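Local coordinates for invertase/pectin methylesterase inhibitor family protein (Arabidopsis thaliana, PDB 1X91) that inhibits pectin methylesterases of flowers, siliques and leaves, acting as a secreted four-helix-bundle protein with an N-terminal alpha-hairpin extension, at residues T40-T45 with E87-H92; D77-A82 with D113-D118; S106-G111 with N138-A143. The protein carries 1 engineered substitution. One frame throughout, in Å; residues are numbered along the deposited sequence.

How the contacts relate
The three contacts join the four long helices of the bundle in chain order: contact 1 pairs helix 34-62 with helix 66-94, contact 2 helix 66-94 with helix 98-119, and contact 3 helix 98-119 with helix 127-149. All are antiparallel and partly buried. Contact 3 lies deepest, its centre about 5 Å from that of the chain, and is made of small and aliphatic groups. Contacts 1 and 2, some 17 Å apart between centres, lie farther out and each adds an aromatic ring and at least one acidic side chain; contact 2 also holds half of the C75-C115 disulfide. Contact 3 touches both: T45 packs on L139 and C140, while E78 OE1 lies near G111 CA.

Contact 1: T40-T45 with E87-H92; sequences TTLDST and EEAFEH
The aromatic part of this contact is L42 against F90. L42 CB sits over one face of the F90 ring, 3.9 Å from its centroid and shifted toward the rim, which makes a CH-pi contact. CB comes within 3.6 Å of F90 CZ, and the ring also reaches across to the L42 backbone. The other apolar contact continues the leucine: with CG set beside its own backbone N (chi1 -75°), L42 extends CD1 to 4.2 Å from A89 CB. Here helices 34-62 and 66-94 pack as antiparallel neighbours of the four-helix bundle, their local axes 10.6 Å apart at 166°. M101 and V105 of helix 98-119 also pack on L42, drawing a third helix into the cluster. Among the polar groups, D43 crosses F90 at about a right angle, with OD1 near the plane of the ring and at its edge, while K39 forms a salt bridge with the same oxygen. F90 is modelled in two conformers, and all its contacts given here hold for one of them. T41 and T45 turn toward helix 127-149, where T45 touches L139 and C140. T41 O accepts both the backbone N of T45 and T45 OG1, the hydroxyl at 2.8 Å from above the carbonyl plane.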
loop_
_atom_site.group_PDB
_atom_site.type_symbol
_atom_site.label_atom_id
_atom_site.label_comp_id
_atom_site.label_asym_id
_atom_site.label_seq_id
_atom_site.Cartn_x
_atom_site.Cartn_y
_atom_site.Cartn_z
ATOM N N THR A 40 6.473 -10.497 -3.009
ATOM C CA THR A 40 5.268 -10.439 -3.866
ATOM C C THR A 40 4.265 -9.452 -3.330
ATOM O O THR A 40 3.551 -8.832 -4.125
ATOM C CB THR A 40 4.592 -11.780 -4.146
ATOM O OG1 THR A 40 4.279 -12.408 -2.903
ATOM C CG2 THR A 40 5.491 -12.749 -4.918
ATOM N N THR A 41 4.202 -9.234 -2.038
ATOM C CA THR A 41 3.312 -8.251 -1.465
ATOM C C THR A 41 3.722 -6.839 -1.854
ATOM O O THR A 41 2.883 -6.027 -2.221
ATOM C CB THR A 41 3.198 -8.426 0.050
ATOM O OG1 THR A 41 2.738 -9.770 0.372
ATOM C CG2 THR A 41 2.155 -7.490 0.606
ATOM N N LEU A 42 5.005 -6.553 -1.723
ATOM C CA LEU A 42 5.537 -5.273 -2.182
ATOM C C LEU A 42 5.249 -5.053 -3.667
ATOM O O LEU A 42 4.906 -3.924 -4.083
ATOM C CB LEU A 42 7.023 -5.135 -1.844
ATOM C CG LEU A 42 7.386 -4.857 -0.418
ATOM C CD1 LEU A 42 8.911 -4.678 -0.321
ATOM C CD2 LEU A 42 6.690 -3.610 0.099
ATOM N N ASP A 43 5.406 -6.076 -4.478
ATOM C CA ASP A 43 5.130 -5.940 -5.906
ATOM C C ASP A 43 3.714 -5.471 -6.113
ATOM O O ASP A 43 3.461 -4.555 -6.890
ATOM C CB ASP A 43 5.337 -7.277 -6.618
ATOM C CG ASP A 43 6.798 -7.702 -6.737
ATOM O OD1 ASP A 43 7.749 -6.870 -6.605
ATOM O OD2 ASP A 43 7.083 -8.906 -7.050
ATOM N N SER A 44 2.752 -6.088 -5.436
ATOM C CA SER A 44 1.362 -5.710 -5.670
ATOM C C SER A 44 1.117 -4.284 -5.222
ATOM O O SER A 44 0.327 -3.519 -5.831
ATOM C CB SER A 44 0.434 -6.671 -4.905
ATOM O OG SER A 44 0.508 -8.002 -5.439
ATOM N N THR A 45 1.730 -3.918 -4.111
ATOM C CA THR A 45 1.539 -2.613 -3.501
ATOM C C THR A 45 2.091 -1.546 -4.424
ATOM O O THR A 45 1.398 -0.538 -4.708
ATOM C CB THR A 45 2.239 -2.513 -2.124
ATOM O OG1 THR A 45 1.897 -3.615 -1.247
ATOM C CG2 THR A 45 1.759 -1.255 -1.398
ATOM N N GLU A 87 9.975 1.887 -3.001
ATOM C CA GLU A 87 11.242 1.594 -3.692
ATOM C C GLU A 87 12.315 1.302 -2.636
ATOM O O GLU A 87 13.063 0.357 -2.780
ATOM C CB GLU A 87 11.650 2.711 -4.622
ATOM C CG GLU A 87 10.687 2.786 -5.813
ATOM C CD GLU A 87 10.935 3.938 -6.785
ATOM O OE1 GLU A 87 11.480 4.971 -6.365
ATOM O OE2 GLU A 87 10.525 3.805 -7.977
ATOM N N GLU A 88 12.371 2.142 -1.586
ATOM C CA GLU A 88 13.356 1.927 -0.500
ATOM C C GLU A 88 13.037 0.660 0.265
ATOM O O GLU A 88 13.954 -0.077 0.643
ATOM C CB GLU A 88 13.364 3.126 0.405
ATOM C CG GLU A 88 13.960 4.385 -0.233
ATOM C CD GLU A 88 15.338 4.177 -0.762
ATOM O OE1 GLU A 88 16.143 3.535 -0.086
ATOM O OE2 GLU A 88 15.615 4.614 -1.905
ATOM N N ALA A 89 11.760 0.382 0.443
ATOM C CA ALA A 89 11.355 -0.824 1.139
ATOM C C ALA A 89 11.931 -2.045 0.402
ATOM O O ALA A 89 12.467 -2.976 1.014
ATOM C CB ALA A 89 9.847 -0.919 1.204
ATOM N N PHE A 90 11.849 -2.037 -0.922
ATOM C CA PHE A 90 12.443 -3.106 -1.736
ATOM C C PHE A 90 13.960 -3.211 -1.502
ATOM O O PHE A 90 14.493 -4.300 -1.403
ATOM C CB PHE A 90 12.233 -2.872 -3.229
ATOM C CG PHE A 90 10.857 -3.286 -3.774
ATOM C CD1 PHE A 90 10.553 -4.601 -4.051
ATOM C CD2 PHE A 90 9.915 -2.326 -4.127
ATOM C CE1 PHE A 90 9.313 -4.948 -4.676
ATOM C CE2 PHE A 90 8.699 -2.683 -4.683
ATOM C CZ PHE A 90 8.412 -4.005 -4.937
ATOM N N GLU A 91 14.650 -2.081 -1.497
ATOM C CA GLU A 91 16.093 -2.063 -1.294
ATOM C C GLU A 91 16.479 -2.715 -0.025
ATOM O O GLU A 91 17.436 -3.502 -0.008
ATOM C CB GLU A 91 16.666 -0.651 -1.344
ATOM C CG GLU A 91 16.431 0.130 -2.635
ATOM C CD GLU A 91 17.276 -0.306 -3.795
ATOM O OE1 GLU A 91 18.466 -0.552 -3.558
ATOM O OE2 GLU A 91 16.776 -0.315 -4.960
ATOM N N HIS A 92 15.727 -2.419 1.042
ATOM C CA HIS A 92 16.047 -3.035 2.346
ATOM C C HIS A 92 15.655 -4.490 2.406
ATOM O O HIS A 92 16.403 -5.322 2.953
ATOM C CB HIS A 92 15.485 -2.185 3.479
ATOM C CG HIS A 92 16.219 -0.890 3.578
ATOM N ND1 HIS A 92 17.401 -0.786 4.266
ATOM C CD2 HIS A 92 16.029 0.312 2.978
ATOM C CE1 HIS A 92 17.896 0.434 4.118
ATOM N NE2 HIS A 92 17.085 1.114 3.330
#

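Contact 2: D77-A82 with D113-D118; sequences DEYESA and DTCLDD
In the four-helix bundle of this inhibitor family, Y79 meets C115, which is itself half of a disulfide tying two antiparallel helices together: C115 of helix 98-119 is bonded to C75 of helix 66-94. The short segments here run almost exactly antiparallel, at 174°, with their axes 9.8 Å apart. On the more exposed side of the contact, E78 crosses T114 at about a right angle. The glutamate chain bends at its second torsion (chi2 -64°), which brings its end across the threonine methyl, with E78 CG 3.8 Å and E78 CD 3.7 Å from T114 CG2. This is a van der Waals contact: T114 OG1 hydrogen-bonds instead to D110 O of its own helix. A second acid stands nearby, E78 OE2 lying 5.3 Å from D118 OD2, and the like charges probably disfavour a closer approach. Deeper in, the Y79 side chain also touches T52 and L56 of helix 34-62, and its hydroxyl is hydrogen-bonded to S133 of helix 127-149. C115 SG, turned anti to its backbone N (chi1 180°), meets the edge of the Y79 ring in a sulfur-aromatic contact, 3.9 Å from Y79 CE1.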
loop_
_atom_site.group_PDB
_atom_site.type_symbol
_atom_site.label_atom_id
_atom_site.label_comp_id
_atom_site.label_asym_id
_atom_site.label_seq_id
_atom_site.Cartn_x
_atom_site.Cartn_y
_atom_site.Cartn_z
ATOM N N ASP A 77 0.998 14.112 -4.477
ATOM C CA ASP A 77 2.208 14.329 -3.697
ATOM C C ASP A 77 2.412 13.142 -2.765
ATOM O O ASP A 77 3.542 12.661 -2.635
ATOM C CB ASP A 77 2.128 15.627 -2.928
ATOM C CG ASP A 77 2.091 16.849 -3.827
ATOM O OD1 ASP A 77 2.430 16.764 -5.017
ATOM O OD2 ASP A 77 1.726 17.940 -3.399
ATOM N N GLU A 78 1.356 12.678 -2.111
ATOM C CA GLU A 78 1.469 11.555 -1.171
ATOM C C GLU A 78 1.877 10.286 -1.899
ATOM O O GLU A 78 2.681 9.498 -1.376
ATOM C CB GLU A 78 0.167 11.334 -0.405
ATOM C CG GLU A 78 -0.181 12.497 0.528
ATOM C CD GLU A 78 0.827 12.691 1.646
ATOM O OE1 GLU A 78 1.408 11.712 2.107
ATOM O OE2 GLU A 78 1.101 13.851 2.021
ATOM N N TYR A 79 1.336 10.057 -3.094
ATOM C CA TYR A 79 1.659 8.877 -3.853
ATOM C C TYR A 79 3.064 8.904 -4.457
ATOM O O TYR A 79 3.702 7.854 -4.545
ATOM C CB TYR A 79 0.571 8.522 -4.886
ATOM C CG TYR A 79 -0.527 7.689 -4.223
ATOM C CD1 TYR A 79 -1.780 8.234 -3.952
ATOM C CD2 TYR A 79 -0.240 6.446 -3.650
ATOM C CE1 TYR A 79 -2.763 7.498 -3.300
ATOM C CE2 TYR A 79 -1.217 5.718 -2.971
ATOM C CZ TYR A 79 -2.499 6.267 -2.836
ATOM O OH TYR A 79 -3.500 5.576 -2.175
ATOM N N GLU A 80 3.525 10.081 -4.904
ATOM C CA GLU A 80 4.893 10.196 -5.370
ATOM C C GLU A 80 5.867 9.792 -4.221
ATOM O O GLU A 80 6.790 9.028 -4.424
ATOM C CB GLU A 80 5.189 11.579 -5.927
ATOM C CG GLU A 80 4.424 11.870 -7.220
ATOM C CD GLU A 80 4.684 13.242 -7.782
ATOM O OE1 GLU A 80 5.011 14.160 -6.998
ATOM O OE2 GLU A 80 4.503 13.374 -9.007
ATOM N N SER A 81 5.555 10.251 -3.025
ATOM C CA SER A 81 6.364 9.949 -1.847
ATOM C C SER A 81 6.200 8.489 -1.479
ATOM O O SER A 81 7.177 7.814 -1.144
ATOM C CB SER A 81 5.964 10.845 -0.680
ATOM O OG SER A 81 6.428 12.172 -0.902
ATOM N N ALA A 82 4.980 7.987 -1.542
ATOM C CA ALA A 82 4.761 6.598 -1.172
ATOM C C ALA A 82 5.499 5.656 -2.109
ATOM O O ALA A 82 6.058 4.653 -1.682
ATOM C CB ALA A 82 3.303 6.267 -1.157
ATOM N N ASP A 113 -3.182 6.707 3.657
ATOM C CA ASP A 113 -4.142 7.111 4.694
ATOM C C ASP A 113 -4.405 8.607 4.555
ATOM O O ASP A 113 -5.567 9.064 4.723
ATOM C CB ASP A 113 -3.570 6.806 6.084
ATOM C CG ASP A 113 -4.585 6.177 7.059
ATOM O OD1 ASP A 113 -5.791 6.051 6.746
ATOM O OD2 ASP A 113 -4.195 5.752 8.188
ATOM N N THR A 114 -3.369 9.350 4.239
ATOM C CA THR A 114 -3.460 10.811 4.107
ATOM C C THR A 114 -4.285 11.155 2.878
ATOM O O THR A 114 -5.152 12.013 2.960
ATOM C CB THR A 114 -2.102 11.445 3.985
ATOM O OG1 THR A 114 -1.360 11.305 5.205
ATOM C CG2 THR A 114 -2.221 12.981 3.726
ATOM N N CYS A 115 -4.054 10.456 1.767
ATOM C CA CYS A 115 -4.926 10.598 0.603
ATOM C C CYS A 115 -6.386 10.373 0.972
ATOM O O CYS A 115 -7.256 11.198 0.647
ATOM C CB CYS A 115 -4.485 9.684 -0.543
ATOM S SG CYS A 115 -5.601 9.864 -2.008
ATOM N N LEU A 116 -6.679 9.307 1.715
ATOM C CA LEU A 116 -8.051 9.029 2.128
ATOM C C LEU A 116 -8.616 10.188 2.952
ATOM O O LEU A 116 -9.757 10.622 2.755
ATOM C CB LEU A 116 -8.096 7.771 2.955
ATOM C CG LEU A 116 -8.049 6.519 2.135
ATOM C CD1 LEU A 116 -7.789 5.329 3.038
ATOM C CD2 LEU A 116 -9.365 6.391 1.327
ATOM N N ASP A 117 -7.815 10.722 3.867
ATOM C CA ASP A 117 -8.230 11.890 4.660
ATOM C C ASP A 117 -8.353 13.201 3.821
ATOM O O ASP A 117 -9.174 14.071 4.127
ATOM C CB ASP A 117 -7.261 12.096 5.835
ATOM C CG ASP A 117 -7.383 11.005 6.914
ATOM O OD1 ASP A 117 -8.384 10.258 6.935
ATOM O OD2 ASP A 117 -6.507 10.833 7.792
ATOM N N ASP A 118 -7.563 13.338 2.760
ATOM C CA ASP A 118 -7.594 14.528 1.918
ATOM C C ASP A 118 -8.873 14.557 1.075
ATOM O O ASP A 118 -9.287 15.666 0.667
ATOM C CB ASP A 118 -6.430 14.560 0.925
ATOM C CG ASP A 118 -5.074 14.917 1.543
ATOM O OD1 ASP A 118 -5.000 15.687 2.512
ATOM O OD2 ASP A 118 -4.008 14.531 1.013
#

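Contact 3: S106-G111 with N138-A143; sequences SAALDG and NLCGIA
L109 meets C140 where helices 98-119 and 127-149 come close, with 5.8 Å between L109 CA and C140 CA. The leucine can be followed outward. Its CB lies 3.8 Å from C140 CB, so the two side chains touch at their first carbons. The chain then swings anti to the backbone N (chi1 -170°), and CG stays alongside the same cysteine carbon, 4.1 Å from C140 CB. At the tip, CD1 is still 3.9 Å from C140 CB and has also reached the next residue, lying 4.1 Å from G141 N. There the leucine methyl lies against the helix backbone at G141. C140 SG, set beside its own backbone N, reaches across to helix 98-119, 3.8 Å from L109 N and 4.1 Å from A108 CB. V105 and T45 also touch C140, so residues of helices 98-119 and 34-62 both help to enclose it. From the same segment, L139 packs on F20 and F24 of helix 18-27, in the N-terminal region whose alpha-hairpin extension is required for inhibition. Small residues at A108, C140 and G141 go with a close helix approach, 9.2 Å between local axes inclined at 164°, an antiparallel pairing characteristic of neighbouring helices in an up-and-down four-helix bundle.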
loop_
_atom_site.group_PDB
_atom_site.type_symbol
_atom_site.label_atom_id
_atom_site.label_comp_id
_atom_site.label_asym_id
_atom_site.label_seq_id
_atom_site.Cartn_x
_atom_site.Cartn_y
_atom_site.Cartn_z
ATOM N N SER A 106 5.695 1.579 6.464
ATOM C CA SER A 106 4.899 2.395 7.381
ATOM C C SER A 106 4.693 3.819 6.843
ATOM O O SER A 106 3.605 4.379 6.932
ATOM C CB SER A 106 5.510 2.369 8.792
ATOM O OG SER A 106 4.539 2.700 9.775
ATOM N N ALA A 107 5.736 4.395 6.278
ATOM C CA ALA A 107 5.661 5.690 5.687
ATOM C C ALA A 107 4.765 5.677 4.468
ATOM O O ALA A 107 3.968 6.587 4.287
ATOM C CB ALA A 107 6.997 6.175 5.366
ATOM N N ALA A 108 4.856 4.633 3.653
ATOM C CA ALA A 108 3.933 4.513 2.497
ATOM C C ALA A 108 2.500 4.452 2.920
ATOM O O ALA A 108 1.619 5.083 2.280
ATOM C CB ALA A 108 4.279 3.325 1.638
ATOM N N LEU A 109 2.194 3.666 3.948
ATOM C CA LEU A 109 0.830 3.524 4.456
ATOM C C LEU A 109 0.250 4.871 4.823
ATOM O O LEU A 109 -0.891 5.183 4.499
ATOM C CB LEU A 109 0.832 2.582 5.681
ATOM C CG LEU A 109 -0.504 2.096 6.254
ATOM C CD1 LEU A 109 -0.290 0.757 7.059
ATOM C CD2 LEU A 109 -1.141 3.123 7.117
ATOM N N ASP A 110 1.052 5.699 5.478
ATOM C CA ASP A 110 0.618 7.037 5.870
ATOM C C ASP A 110 0.258 7.856 4.646
ATOM O O ASP A 110 -0.681 8.680 4.712
ATOM C CB ASP A 110 1.729 7.773 6.609
ATOM C CG ASP A 110 1.744 7.485 8.055
ATOM O OD1 ASP A 110 1.047 6.528 8.526
ATOM O OD2 ASP A 110 2.441 8.197 8.814
ATOM N N GLY A 111 0.956 7.645 3.531
ATOM C CA GLY A 111 0.620 8.333 2.295
ATOM C C GLY A 111 -0.751 7.945 1.818
ATOM O O GLY A 111 -1.566 8.835 1.462
ATOM N N ASN A 138 -4.256 -1.592 3.097
ATOM C CA ASN A 138 -4.371 -3.007 3.508
ATOM C C ASN A 138 -3.122 -3.811 3.134
ATOM O O ASN A 138 -2.609 -4.625 3.943
ATOM C CB ASN A 138 -5.608 -3.606 2.851
ATOM C CG ASN A 138 -6.899 -3.079 3.464
ATOM O OD1 ASN A 138 -6.914 -2.658 4.618
ATOM N ND2 ASN A 138 -7.973 -3.067 2.663
ATOM N N LEU A 139 -2.618 -3.628 1.915
ATOM C CA LEU A 139 -1.416 -4.310 1.446
ATOM C C LEU A 139 -0.234 -3.900 2.309
ATOM O O LEU A 139 0.583 -4.735 2.686
ATOM C CB LEU A 139 -1.127 -4.023 -0.036
ATOM C CG LEU A 139 -2.079 -4.692 -1.002
ATOM C CD1 LEU A 139 -1.889 -4.074 -2.346
ATOM C CD2 LEU A 139 -1.761 -6.192 -1.078
ATOM N N CYS A 140 -0.109 -2.596 2.611
ATOM C CA CYS A 140 0.978 -2.196 3.531
ATOM C C CYS A 140 0.845 -2.870 4.880
ATOM O O CYS A 140 1.859 -3.286 5.463
ATOM C CB CYS A 140 1.086 -0.670 3.698
ATOM S SG CYS A 140 1.587 0.284 2.259
ATOM N N GLY A 141 -0.378 -2.985 5.377
ATOM C CA GLY A 141 -0.623 -3.642 6.663
ATOM C C GLY A 141 -0.143 -5.087 6.646
ATOM O O GLY A 141 0.516 -5.521 7.592
ATOM N N ILE A 142 -0.381 -5.801 5.547
ATOM C CA ILE A 142 0.103 -7.158 5.383
ATOM C C ILE A 142 1.637 -7.175 5.362
ATOM O O ILE A 142 2.287 -7.984 6.017
ATOM C CB ILE A 142 -0.494 -7.830 4.110
ATOM C CG1 ILE A 142 -2.009 -7.977 4.236
ATOM C CG2 ILE A 142 0.159 -9.186 3.894
ATOM C CD1 ILE A 142 -2.733 -8.341 2.955
ATOM N N ALA A 143 2.247 -6.263 4.595
ATOM C CA ALA A 143 3.692 -6.201 4.482
ATOM C C ALA A 143 4.347 -5.866 5.839
ATOM O O ALA A 143 5.470 -6.252 6.084
ATOM C CB ALA A 143 4.101 -5.136 3.440
#